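Local coordinates for ribosomal RNA processing protein 6 (Trypanosoma brucei brucei, PDB 4NLC) that probably acts as a 3'-5' exoribonuclease of the RRP6 family, trimming single-stranded RNA in ribosomal RNA processing, at residues F299-M304 against S314-I319. The protein carries 1 engineered substitution. Residues are numbered along the deposited sequence; the frame is centred on the assembly and turned at random.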
loop_
_atom_site.group_PDB
_atom_site.type_symbol
_atom_site.label_atom_id
_atom_site.label_comp_id
_atom_site.label_asym_id
_atom_site.label_seq_id
_atom_site.Cartn_x
_atom_site.Cartn_y
_atom_site.Cartn_z
ATOM N N PHE A 299 -19.167 -15.697 6.457
ATOM C CA PHE A 299 -17.912 -15.199 5.927
ATOM C C PHE A 299 -18.077 -14.680 4.498
ATOM O O PHE A 299 -17.534 -13.629 4.168
ATOM C CB PHE A 299 -16.788 -16.254 6.037
ATOM C CG PHE A 299 -15.423 -15.656 5.761
ATOM C CD1 PHE A 299 -14.952 -15.519 4.455
ATOM C CD2 PHE A 299 -14.643 -15.156 6.796
ATOM C CE1 PHE A 299 -13.711 -14.917 4.197
ATOM C CE2 PHE A 299 -13.394 -14.581 6.537
ATOM C CZ PHE A 299 -12.940 -14.457 5.240
ATOM N N ASN A 300 -18.828 -15.400 3.658
ATOM C CA ASN A 300 -19.056 -14.979 2.270
ATOM C C ASN A 300 -19.948 -13.773 2.198
ATOM O O ASN A 300 -19.694 -12.898 1.377
ATOM C CB ASN A 300 -19.544 -16.128 1.395
ATOM C CG ASN A 300 -18.433 -17.100 1.135
ATOM O OD1 ASN A 300 -17.275 -16.853 1.488
ATOM N ND2 ASN A 300 -18.744 -18.213 0.514
ATOM N N TRP A 301 -20.943 -13.686 3.112
ATOM C CA TRP A 301 -21.797 -12.513 3.225
ATOM C C TRP A 301 -20.934 -11.298 3.678
ATOM O O TRP A 301 -21.100 -10.190 3.153
ATOM C CB TRP A 301 -22.938 -12.744 4.231
ATOM C CG TRP A 301 -23.759 -11.508 4.401
ATOM C CD1 TRP A 301 -24.776 -11.094 3.595
ATOM C CD2 TRP A 301 -23.488 -10.416 5.298
ATOM N NE1 TRP A 301 -25.176 -9.828 3.950
ATOM C CE2 TRP A 301 -24.410 -9.392 4.998
ATOM C CE3 TRP A 301 -22.568 -10.214 6.343
ATOM C CZ2 TRP A 301 -24.464 -8.195 5.725
ATOM C CZ3 TRP A 301 -22.609 -9.021 7.053
ATOM C CH2 TRP A 301 -23.555 -8.032 6.749
ATOM N N ARG A 302 -20.047 -11.512 4.665
ATOM C CA ARG A 302 -19.194 -10.465 5.233
ATOM C C ARG A 302 -18.315 -9.844 4.171
ATOM O O ARG A 302 -18.135 -8.627 4.177
ATOM C CB ARG A 302 -18.389 -10.975 6.454
ATOM C CG ARG A 302 -17.670 -9.872 7.218
ATOM C CD ARG A 302 -16.765 -10.415 8.305
ATOM N NE ARG A 302 -15.623 -11.102 7.728
ATOM C CZ ARG A 302 -14.385 -11.017 8.185
ATOM N NH1 ARG A 302 -14.115 -10.292 9.260
ATOM N NH2 ARG A 302 -13.406 -11.651 7.571
ATOM N N ASP A 303 -17.820 -10.658 3.229
ATOM C CA ASP A 303 -17.006 -10.150 2.132
ATOM C C ASP A 303 -17.859 -9.335 1.145
ATOM O O ASP A 303 -17.437 -8.261 0.754
ATOM C CB ASP A 303 -16.221 -11.265 1.441
ATOM C CG ASP A 303 -15.216 -10.701 0.453
ATOM O OD1 ASP A 303 -14.114 -10.298 0.886
ATOM O OD2 ASP A 303 -15.545 -10.630 -0.741
ATOM N N MET A 304 -19.050 -9.821 0.777
ATOM C CA MET A 304 -19.989 -9.104 -0.100
ATOM C C MET A 304 -20.379 -7.734 0.505
ATOM O O MET A 304 -20.227 -6.709 -0.153
ATOM C CB MET A 304 -21.245 -9.957 -0.399
ATOM C CG MET A 304 -20.967 -11.111 -1.351
ATOM S SD MET A 304 -22.341 -12.283 -1.660
ATOM C CE MET A 304 -22.372 -12.263 -3.474
ATOM N N SER A 314 -13.031 -6.749 8.199
ATOM C CA SER A 314 -12.899 -6.516 9.649
ATOM C C SER A 314 -13.740 -5.328 10.139
ATOM O O SER A 314 -14.222 -5.357 11.265
ATOM C CB SER A 314 -11.437 -6.331 10.043
ATOM O OG SER A 314 -10.728 -7.543 9.850
ATOM N N ALA A 315 -13.947 -4.306 9.294
ATOM C CA ALA A 315 -14.774 -3.165 9.679
ATOM C C ALA A 315 -16.281 -3.540 9.618
ATOM O O ALA A 315 -17.106 -2.889 10.263
ATOM C CB ALA A 315 -14.459 -1.951 8.804
ATOM N N VAL A 316 -16.639 -4.571 8.845
ATOM C CA VAL A 316 -18.028 -5.030 8.794
ATOM C C VAL A 316 -18.331 -5.806 10.096
ATOM O O VAL A 316 -19.305 -5.503 10.805
ATOM C CB VAL A 316 -18.320 -5.894 7.528
ATOM C CG1 VAL A 316 -19.671 -6.614 7.626
ATOM C CG2 VAL A 316 -18.259 -5.046 6.262
ATOM N N MET A 317 -17.468 -6.786 10.410
ATOM C CA MET A 317 -17.645 -7.712 11.519
ATOM C C MET A 317 -16.279 -8.304 11.876
ATOM O O MET A 317 -15.561 -8.752 10.984
ATOM C CB MET A 317 -18.551 -8.837 10.955
ATOM C CG MET A 317 -19.245 -9.706 11.935
ATOM S SD MET A 317 -19.898 -11.192 11.093
ATOM C CE MET A 317 -21.083 -10.468 9.993
ATOM N N HIS A 318 -15.937 -8.371 13.165
ATOM C CA HIS A 318 -14.686 -9.009 13.588
ATOM C C HIS A 318 -14.734 -10.515 13.245
ATOM O O HIS A 318 -15.804 -11.105 13.217
ATOM C CB HIS A 318 -14.438 -8.794 15.089
ATOM C CG HIS A 318 -13.065 -9.196 15.535
ATOM N ND1 HIS A 318 -12.754 -10.516 15.831
ATOM C CD2 HIS A 318 -11.955 -8.439 15.706
ATOM C CE1 HIS A 318 -11.483 -10.518 16.191
ATOM N NE2 HIS A 318 -10.955 -9.290 16.135
ATOM N N ILE A 319 -13.590 -11.109 12.936
ATOM C CA ILE A 319 -13.472 -12.525 12.570
ATOM C C ILE A 319 -14.101 -13.474 13.639
ATOM O O ILE A 319 -14.726 -14.469 13.267
ATOM C CB ILE A 319 -11.983 -12.872 12.226
ATOM C CG1 ILE A 319 -11.840 -14.211 11.477
ATOM C CG2 ILE A 319 -11.069 -12.817 13.448
ATOM C CD1 ILE A 319 -12.218 -14.178 10.026
#
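Arg-302 and Met-317 make the one hydrogen bond here: NH1 of Arg-302 donates to the carbonyl O of Met-317 over 2.7 Å, fairly straight with 156° at the hydrogen. The oxygen lies in the guanidinium plane, and the donor approaches nearly head-on to the C=O. The arginine chain leaves its helix extended, then bends at its third torsion (chi3 69°), which swings the guanidinium round to the carbonyl. Met-317 is the first residue to leave helical geometry after helix 313-316, so the bond falls on the link into helix 319-328; His-318, the N-cap of that next helix, accepts a bond from Ser-320 N through its ND1.

Both segments belong to the helical HRDC domain that follows the exonuclease domain, and the contact joins its long helix 289-309 to the break between helices 313-316 and 319-328.

Most of the other contacts are apolar. The arginine's methylene part packs against 314-319, CG lying 3.8 Å from Val-316 CG1 and CD 3.6 Å from Met-317 CB. Beside it, Trp-301 brings CZ3 to within 3.6 Å of the CE methyl of Met-317, the two side chains crossing at about a right angle, while Val-316 CG1 touches the same ring carbon. Leu-354 of helix 351-359 meets both Trp-301 and Met-317. Nearly one turn before Arg-302, Phe-299 presents its ring edge to Ile-319, CE2 3.7 Å from CD1, and the same methyl also borders Arg-302 NH2.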